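Local atomic coordinates of hemolysin-related protein (PDB entry 6MLT), a protein that forms part of the extracellular biofilm matrix of Vibrio cholerae, binds metal ions and probably promotes adhesion by binding carbohydrate. Residues V60-R74 with W85-R97. Residues are numbered along the deposited sequence; the frame is centred on the assembly and turned at random.
Sequences VTFEGNKYANGGYIR and WSYSNGGVIADAR
I73 packs its CG1 against A94 CB at 3.7 Å, while its CG2, anti to the backbone N, is carried to CZ3 of W85 at 3.6 Å. I73 and A94 belong to an antiparallel sheet, apparently one blade of the protein's beta-propeller, in which the short strand 93-94 pairs with strand 71-76; S115 of strand 112-115, in the next sheet, touches both I73 and A94. The example illustrates how a brief outer strand is secured by both faces and its backbone. On the face opposite A94, I93 lays CD1 over the Y72 ring, a CH-pi contact 3.6 Å from the ring centroid, and H25 and F24 also pack on that tyrosine. G71 and A94 form a hydrogen-bonded pair, each N donating to the other's O at 2.8 Å, and I73 N adds a third bond to V92 O. Farther along, A96 CB meets F62 CD1 at 3.9 Å. At the polar edge R97 grips the D95 carboxylate side-on with NE and NH2, its guanidinium lying flat over A68 CA. A water between the two segments completes the junction, donating to Y67 O at 2.6 Å and accepting from the backbone N of G70 and of A96.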
ATOM      1  N   VAL A  60       2.601  22.736  -9.775  1.00 18.68           N
ATOM      2  CA  VAL A  60       3.278  23.362 -10.904  1.00 16.37           C
ATOM      3  C   VAL A  60       2.212  24.061 -11.738  1.00 16.88           C
ATOM      4  O   VAL A  60       1.243  23.425 -12.167  1.00 17.50           O
ATOM      5  CB  VAL A  60       4.056  22.336 -11.744  1.00 15.28           C
ATOM      6  CG1 VAL A  60       4.853  23.043 -12.838  1.00 17.04           C
ATOM      7  CG2 VAL A  60       4.978  21.485 -10.848  1.00 17.91           C
ATOM      8  N   THR A  61       2.379  25.366 -11.960  1.00 16.03           N
ATOM      9  CA  THR A  61       1.393  26.165 -12.675  1.00 16.76           C
ATOM     10  C   THR A  61       1.871  26.480 -14.089  1.00 20.18           C
ATOM     11  O   THR A  61       3.068  26.675 -14.328  1.00 19.09           O
ATOM     12  CB  THR A  61       1.096  27.479 -11.934  1.00 18.81           C
ATOM     13  OG1 THR A  61       2.287  28.281 -11.845  1.00 20.18           O
ATOM     14  CG2 THR A  61       0.585  27.197 -10.536  1.00 17.14           C
ATOM     15  N   PHE A  62       0.922  26.539 -15.031  1.00 17.77           N
ATOM     16  CA  PHE A  62       1.205  26.901 -16.417  1.00 19.50           C
ATOM     17  C   PHE A  62       0.174  27.907 -16.917  1.00 21.98           C
ATOM     18  O   PHE A  62      -0.875  28.120 -16.304  1.00 19.24           O
ATOM     19  CB  PHE A  62       1.229  25.669 -17.337  1.00 17.20           C
ATOM     20  CG  PHE A  62      -0.075  24.937 -17.414  1.00 17.22           C
ATOM     21  CD1 PHE A  62      -0.386  23.953 -16.489  1.00 17.37           C
ATOM     22  CD2 PHE A  62      -0.986  25.211 -18.425  1.00 19.25           C
ATOM     23  CE1 PHE A  62      -1.586  23.262 -16.564  1.00 16.76           C
ATOM     24  CE2 PHE A  62      -2.188  24.525 -18.500  1.00 17.69           C
ATOM     25  CZ  PHE A  62      -2.484  23.549 -17.570  1.00 17.47           C
ATOM     26  N   GLU A  63       0.487  28.512 -18.062  1.00 21.82           N
ATOM     27  CA  GLU A  63      -0.346  29.538 -18.672  1.00 24.71           C
ATOM     28  C   GLU A  63      -1.168  28.945 -19.805  1.00 21.23           C
ATOM     29  O   GLU A  63      -0.654  28.172 -20.618  1.00 22.58           O
ATOM     30  CB  GLU A  63       0.508  30.685 -19.219  1.00 33.15           C
ATOM     31  CG  GLU A  63      -0.311  31.785 -19.894  1.00 43.81           C
ATOM     32  CD  GLU A  63       0.537  32.773 -20.684  1.00 47.92           C
ATOM     33  OE1 GLU A  63       1.742  32.513 -20.891  1.00 44.27           O
ATOM     34  OE2 GLU A  63      -0.020  33.808 -21.108  1.00 49.16           O
ATOM     35  N   GLY A  64      -2.438  29.339 -19.865  1.00 23.16           N
ATOM     36  CA  GLY A  64      -3.283  28.975 -20.993  1.00 23.81           C
ATOM     37  C   GLY A  64      -3.298  27.482 -21.234  1.00 23.90           C
ATOM     38  O   GLY A  64      -3.544  26.688 -20.322  1.00 22.36           O
ATOM     39  N   ASN A  65      -3.046  27.084 -22.482  1.00 22.18           N
ATOM     40  CA  ASN A  65      -3.003  25.677 -22.850  1.00 23.19           C
ATOM     41  C   ASN A  65      -1.574  25.156 -22.981  1.00 24.86           C
ATOM     42  O   ASN A  65      -1.355  24.129 -23.628  1.00 26.83           O
ATOM     43  CB  ASN A  65      -3.766  25.451 -24.155  1.00 24.86           C
ATOM     44  CG  ASN A  65      -3.097  26.106 -25.350  1.00 30.42           C
ATOM     45  OD1 ASN A  65      -2.018  26.687 -25.239  1.00 28.36           O
ATOM     46  ND2 ASN A  65      -3.737  26.006 -26.505  1.00 33.62           N
ATOM     47  N   LYS A  66      -0.605  25.840 -22.377  1.00 24.02           N
ATOM     48  CA  LYS A  66       0.815  25.535 -22.580  1.00 22.89           C
ATOM     49  C   LYS A  66       1.352  24.538 -21.562  1.00 22.72           C
ATOM     50  O   LYS A  66       2.477  24.677 -21.073  1.00 22.66           O
ATOM     51  CB  LYS A  66       1.626  26.830 -22.544  1.00 23.07           C
ATOM     52  N   TYR A  67       0.588  23.495 -21.250  1.00 19.27           N
ATOM     53  CA  TYR A  67       0.997  22.575 -20.195  1.00 21.35           C
ATOM     54  C   TYR A  67       2.177  21.700 -20.594  1.00 22.78           C
ATOM     55  O   TYR A  67       2.777  21.068 -19.717  1.00 21.82           O
ATOM     56  CB  TYR A  67      -0.179  21.681 -19.780  1.00 20.88           C
ATOM     57  CG  TYR A  67      -0.816  20.932 -20.926  1.00 22.63           C
ATOM     58  CD1 TYR A  67      -0.281  19.736 -21.388  1.00 23.56           C
ATOM     59  CD2 TYR A  67      -1.948  21.430 -21.555  1.00 27.80           C
ATOM     60  CE1 TYR A  67      -0.863  19.054 -22.443  1.00 27.00           C
ATOM     61  CE2 TYR A  67      -2.539  20.756 -22.608  1.00 31.30           C
ATOM     62  CZ  TYR A  67      -1.995  19.569 -23.046  1.00 33.20           C
ATOM     63  OH  TYR A  67      -2.583  18.896 -24.099  1.00 38.34           O
ATOM     64  N   ALA A  68       2.515  21.639 -21.880  1.00 24.95           N
ATOM     65  CA  ALA A  68       3.608  20.799 -22.351  1.00 24.89           C
ATOM     66  C   ALA A  68       4.947  21.522 -22.384  1.00 25.24           C
ATOM     67  O   ALA A  68       5.959  20.893 -22.702  1.00 25.58           O
ATOM     68  CB  ALA A  68       3.289  20.259 -23.749  1.00 27.48           C
ATOM     69  N   ASN A  69       4.986  22.808 -22.036  1.00 23.87           N
ATOM     70  CA  ASN A  69       6.184  23.621 -22.217  1.00 31.15           C
ATOM     71  C   ASN A  69       6.766  24.119 -20.899  1.00 25.63           C
ATOM     72  O   ASN A  69       7.510  25.098 -20.898  1.00 25.24           O
ATOM     73  CB  ASN A  69       5.874  24.807 -23.132  1.00 47.18           C
ATOM     74  CG  ASN A  69       5.185  24.385 -24.415  1.00 65.08           C
ATOM     75  OD1 ASN A  69       3.976  24.558 -24.572  1.00 69.31           O
ATOM     76  ND2 ASN A  69       5.949  23.806 -25.332  1.00 74.42           N
ATOM     77  N   GLY A  70       6.435  23.474 -19.787  1.00 22.90           N
ATOM     78  CA  GLY A  70       6.985  23.819 -18.492  1.00 22.70           C
ATOM     79  C   GLY A  70       6.106  24.793 -17.722  1.00 21.50           C
ATOM     80  O   GLY A  70       5.316  25.547 -18.285  1.00 21.43           O
ATOM     81  N   GLY A  71       6.258  24.764 -16.396  1.00 19.62           N
ATOM     82  CA  GLY A  71       5.527  25.650 -15.511  1.00 19.13           C
ATOM     83  C   GLY A  71       6.341  25.963 -14.273  1.00 19.29           C
ATOM     84  O   GLY A  71       7.446  25.450 -14.092  1.00 19.51           O
ATOM     85  N   TYR A  72       5.783  26.810 -13.405  1.00 18.44           N
ATOM     86  CA  TYR A  72       6.472  27.252 -12.197  1.00 19.55           C
ATOM     87  C   TYR A  72       6.058  26.395 -11.012  1.00 19.52           C
ATOM     88  O   TYR A  72       4.868  26.147 -10.808  1.00 16.93           O
ATOM     89  CB  TYR A  72       6.183  28.724 -11.893  1.00 24.72           C
ATOM     90  CG  TYR A  72       6.878  29.665 -12.846  1.00 28.27           C
ATOM     91  CD1 TYR A  72       8.242  29.905 -12.741  1.00 26.03           C
ATOM     92  CD2 TYR A  72       6.177  30.298 -13.868  1.00 36.42           C
ATOM     93  CE1 TYR A  72       8.888  30.751 -13.623  1.00 28.32           C
ATOM     94  CE2 TYR A  72       6.819  31.154 -14.755  1.00 37.01           C
ATOM     95  CZ  TYR A  72       8.171  31.372 -14.626  1.00 33.25           C
ATOM     96  OH  TYR A  72       8.809  32.213 -15.503  1.00 34.67           O
ATOM     97  N   ILE A  73       7.042  25.961 -10.228  1.00 19.01           N
ATOM     98  CA  ILE A  73       6.760  25.316  -8.951  1.00 18.31           C
ATOM     99  C   ILE A  73       6.323  26.374  -7.953  1.00 16.63           C
ATOM    100  O   ILE A  73       6.985  27.408  -7.795  1.00 18.43           O
ATOM    101  CB  ILE A  73       7.993  24.564  -8.432  1.00 18.38           C
ATOM    102  CG1 ILE A  73       8.490  23.559  -9.471  1.00 21.63           C
ATOM    103  CG2 ILE A  73       7.671  23.856  -7.120  1.00 18.16           C
ATOM    104  CD1 ILE A  73       9.846  22.929  -9.113  1.00 25.05           C
ATOM    105  N   ARG A  74       5.211  26.118  -7.269  1.00 16.25           N
ATOM    106  CA  ARG A  74       4.689  27.027  -6.261  1.00 19.47           C
ATOM    107  C   ARG A  74       4.358  26.252  -4.996  1.00 20.07           C
ATOM    108  O   ARG A  74       3.808  25.149  -5.062  1.00 19.46           O
ATOM    109  CB  ARG A  74       3.429  27.747  -6.746  1.00 19.82           C
ATOM    110  CG  ARG A  74       3.595  28.570  -8.012  1.00 21.06           C
ATOM    111  CD  ARG A  74       2.342  29.418  -8.236  1.00 21.13           C
ATOM    112  NE  ARG A  74       2.289  30.076  -9.543  1.00 19.77           N
ATOM    113  CZ  ARG A  74       2.549  31.362  -9.768  1.00 23.56           C
ATOM    114  NH1 ARG A  74       2.923  32.167  -8.783  1.00 25.41           N
ATOM    115  NH2 ARG A  74       2.443  31.849 -10.997  1.00 24.03           N
ATOM    116  N   TRP A  85       6.696  31.124  -0.900  1.00 26.54           N
ATOM    117  CA  TRP A  85       7.995  31.432  -1.471  1.00 25.15           C
ATOM    118  C   TRP A  85       8.055  32.868  -1.972  1.00 25.64           C
ATOM    119  O   TRP A  85       7.044  33.460  -2.355  1.00 27.74           O
ATOM    120  CB  TRP A  85       8.311  30.474  -2.618  1.00 24.30           C
ATOM    121  CG  TRP A  85       8.572  29.061  -2.163  1.00 21.36           C
ATOM    122  CD1 TRP A  85       8.716  28.616  -0.876  1.00 20.93           C
ATOM    123  CD2 TRP A  85       8.715  27.913  -3.000  1.00 20.08           C
ATOM    124  NE1 TRP A  85       8.945  27.262  -0.867  1.00 22.66           N
ATOM    125  CE2 TRP A  85       8.952  26.808  -2.160  1.00 20.75           C
ATOM    126  CE3 TRP A  85       8.671  27.712  -4.383  1.00 19.77           C
ATOM    127  CZ2 TRP A  85       9.144  25.524  -2.657  1.00 20.01           C
ATOM    128  CZ3 TRP A  85       8.863  26.438  -4.871  1.00 19.43           C
ATOM    129  CH2 TRP A  85       9.095  25.361  -4.011  1.00 21.31           C
ATOM    130  N   SER A  86       9.263  33.421  -1.972  1.00 24.93           N
ATOM    131  CA  SER A  86       9.491  34.760  -2.497  1.00 26.49           C
ATOM    132  C   SER A  86       9.732  34.773  -3.998  1.00 26.11           C
ATOM    133  O   SER A  86       9.540  35.818  -4.634  1.00 26.18           O
ATOM    134  CB  SER A  86      10.702  35.390  -1.815  1.00 27.60           C
ATOM    135  OG  SER A  86      11.866  34.650  -2.149  1.00 28.63           O
ATOM    136  N   TYR A  87      10.170  33.652  -4.574  1.00 23.91           N
ATOM    137  CA  TYR A  87      10.554  33.602  -5.981  1.00 24.52           C
ATOM    138  C   TYR A  87      11.656  34.614  -6.293  1.00 25.97           C
ATOM    139  O   TYR A  87      11.782  35.073  -7.430  1.00 25.20           O
ATOM    140  CB  TYR A  87       9.352  33.840  -6.897  1.00 24.89           C
ATOM    141  CG  TYR A  87       8.149  32.986  -6.575  1.00 23.11           C
ATOM    142  CD1 TYR A  87       8.129  31.630  -6.878  1.00 21.84           C
ATOM    143  CD2 TYR A  87       7.022  33.541  -5.981  1.00 23.75           C
ATOM    144  CE1 TYR A  87       7.021  30.853  -6.591  1.00 20.97           C
ATOM    145  CE2 TYR A  87       5.909  32.771  -5.692  1.00 23.94           C
ATOM    146  CZ  TYR A  87       5.913  31.431  -5.997  1.00 24.12           C
ATOM    147  OH  TYR A  87       4.805  30.667  -5.705  1.00 27.65           O
ATOM    148  N   SER A  88      12.471  34.956  -5.293  1.00 27.39           N
ATOM    149  CA  SER A  88      13.580  35.879  -5.522  1.00 29.99           C
ATOM    150  C   SER A  88      14.579  35.330  -6.530  1.00 25.94           C
ATOM    151  O   SER A  88      15.335  36.107  -7.122  1.00 26.89           O
ATOM    152  CB  SER A  88      14.292  36.190  -4.203  1.00 34.62           C
ATOM    153  OG  SER A  88      14.954  35.042  -3.703  1.00 38.28           O
ATOM    154  N   ASN A  89      14.594  34.019  -6.748  1.00 23.45           N
ATOM    155  CA  ASN A  89      15.447  33.424  -7.768  1.00 25.01           C
ATOM    156  C   ASN A  89      14.829  33.482  -9.158  1.00 26.30           C
ATOM    157  O   ASN A  89      15.411  32.939 -10.101  1.00 26.33           O
ATOM    158  CB  ASN A  89      15.775  31.969  -7.408  1.00 25.38           C
ATOM    159  CG  ASN A  89      14.538  31.072  -7.346  1.00 26.94           C
ATOM    160  OD1 ASN A  89      13.407  31.515  -7.560  1.00 26.37           O
ATOM    161  ND2 ASN A  89      14.762  29.795  -7.056  1.00 26.59           N
ATOM    162  N   GLY A  90      13.679  34.133  -9.316  1.00 25.59           N
ATOM    163  CA  GLY A  90      13.005  34.157 -10.595  1.00 25.25           C
ATOM    164  C   GLY A  90      12.108  32.968 -10.863  1.00 27.25           C
ATOM    165  O   GLY A  90      11.549  32.874 -11.965  1.00 29.28           O
ATOM    166  N   GLY A  91      11.947  32.066  -9.906  1.00 27.13           N
ATOM    167  CA  GLY A  91      11.103  30.895 -10.093  1.00 25.08           C
ATOM    168  C   GLY A  91      11.862  29.728 -10.691  1.00 22.56           C
ATOM    169  O   GLY A  91      12.863  29.886 -11.386  1.00 23.51           O
ATOM    170  N   VAL A  92      11.369  28.526 -10.412  1.00 21.01           N
ATOM    171  CA  VAL A  92      11.962  27.290 -10.907  1.00 19.16           C
ATOM    172  C   VAL A  92      10.972  26.627 -11.851  1.00 21.09           C
ATOM    173  O   VAL A  92       9.813  26.396 -11.484  1.00 19.44           O
ATOM    174  CB  VAL A  92      12.337  26.343  -9.754  1.00 20.41           C
ATOM    175  CG1 VAL A  92      12.865  25.012 -10.294  1.00 19.17           C
ATOM    176  CG2 VAL A  92      13.373  27.008  -8.849  1.00 23.98           C
ATOM    177  N   ILE A  93      11.431  26.317 -13.060  1.00 18.75           N
ATOM    178  CA  ILE A  93      10.600  25.670 -14.072  1.00 19.64           C
ATOM    179  C   ILE A  93      10.675  24.158 -13.895  1.00 18.91           C
ATOM    180  O   ILE A  93      11.763  23.578 -13.781  1.00 18.61           O
ATOM    181  CB  ILE A  93      11.039  26.082 -15.491  1.00 21.59           C
ATOM    182  CG1 ILE A  93      10.886  27.596 -15.690  1.00 27.40           C
ATOM    183  CG2 ILE A  93      10.234  25.321 -16.548  1.00 19.30           C
ATOM    184  CD1 ILE A  93       9.458  28.083 -15.622  1.00 33.66           C
ATOM    185  N   ALA A  94       9.510  23.521 -13.861  1.00 19.76           N
ATOM    186  CA  ALA A  94       9.396  22.073 -13.895  1.00 18.03           C
ATOM    187  C   ALA A  94       8.337  21.704 -14.921  1.00 18.51           C
ATOM    188  O   ALA A  94       7.501  22.528 -15.301  1.00 18.59           O
ATOM    189  CB  ALA A  94       9.017  21.500 -12.527  1.00 19.38           C
ATOM    190  N   ASP A  95       8.367  20.456 -15.378  1.00 17.67           N
ATOM    191  CA  ASP A  95       7.299  20.019 -16.260  1.00 20.52           C
ATOM    192  C   ASP A  95       5.965  20.123 -15.529  1.00 15.83           C
ATOM    193  O   ASP A  95       5.862  19.819 -14.338  1.00 16.82           O
ATOM    194  CB  ASP A  95       7.524  18.595 -16.744  1.00 21.49           C
ATOM    195  CG  ASP A  95       6.662  18.268 -17.949  1.00 23.38           C
ATOM    196  OD1 ASP A  95       7.049  18.655 -19.071  1.00 23.29           O
ATOM    197  OD2 ASP A  95       5.579  17.672 -17.769  1.00 22.65           O
ATOM    198  N   ALA A  96       4.947  20.597 -16.240  1.00 17.19           N
ATOM    199  CA  ALA A  96       3.646  20.854 -15.640  1.00 17.73           C
ATOM    200  C   ALA A  96       2.726  19.642 -15.666  1.00 18.47           C
ATOM    201  O   ALA A  96       1.634  19.702 -15.095  1.00 19.26           O
ATOM    202  CB  ALA A  96       2.964  22.032 -16.349  1.00 19.63           C
ATOM    203  N   ARG A  97       3.142  18.540 -16.298  1.00 18.55           N
ATOM    204  CA  ARG A  97       2.294  17.362 -16.430  1.00 16.78           C
ATOM    205  C   ARG A  97       2.539  16.311 -15.360  1.00 16.86           C
ATOM    206  O   ARG A  97       1.682  15.443 -15.162  1.00 16.94           O
ATOM    207  CB  ARG A  97       2.498  16.716 -17.808  1.00 18.50           C
ATOM    208  CG  ARG A  97       2.155  17.631 -18.976  1.00 19.15           C
ATOM    209  CD  ARG A  97       2.720  17.111 -20.286  1.00 22.13           C
ATOM    210  NE  ARG A  97       4.165  17.291 -20.346  1.00 21.93           N
ATOM    211  CZ  ARG A  97       4.894  17.125 -21.442  1.00 25.32           C
ATOM    212  NH1 ARG A  97       4.316  16.761 -22.580  1.00 26.71           N
ATOM    213  NH2 ARG A  97       6.202  17.328 -21.398  1.00 25.67           N
TER
HETATM  214  O   HOH W   1       0.188  21.534 -13.785  1.00 16.87           O
HETATM  215  O   HOH W   2       5.321  20.828 -19.188  1.00 18.21           O
HETATM  216  O   HOH W   3       9.549  28.446  -8.333  1.00 19.04           O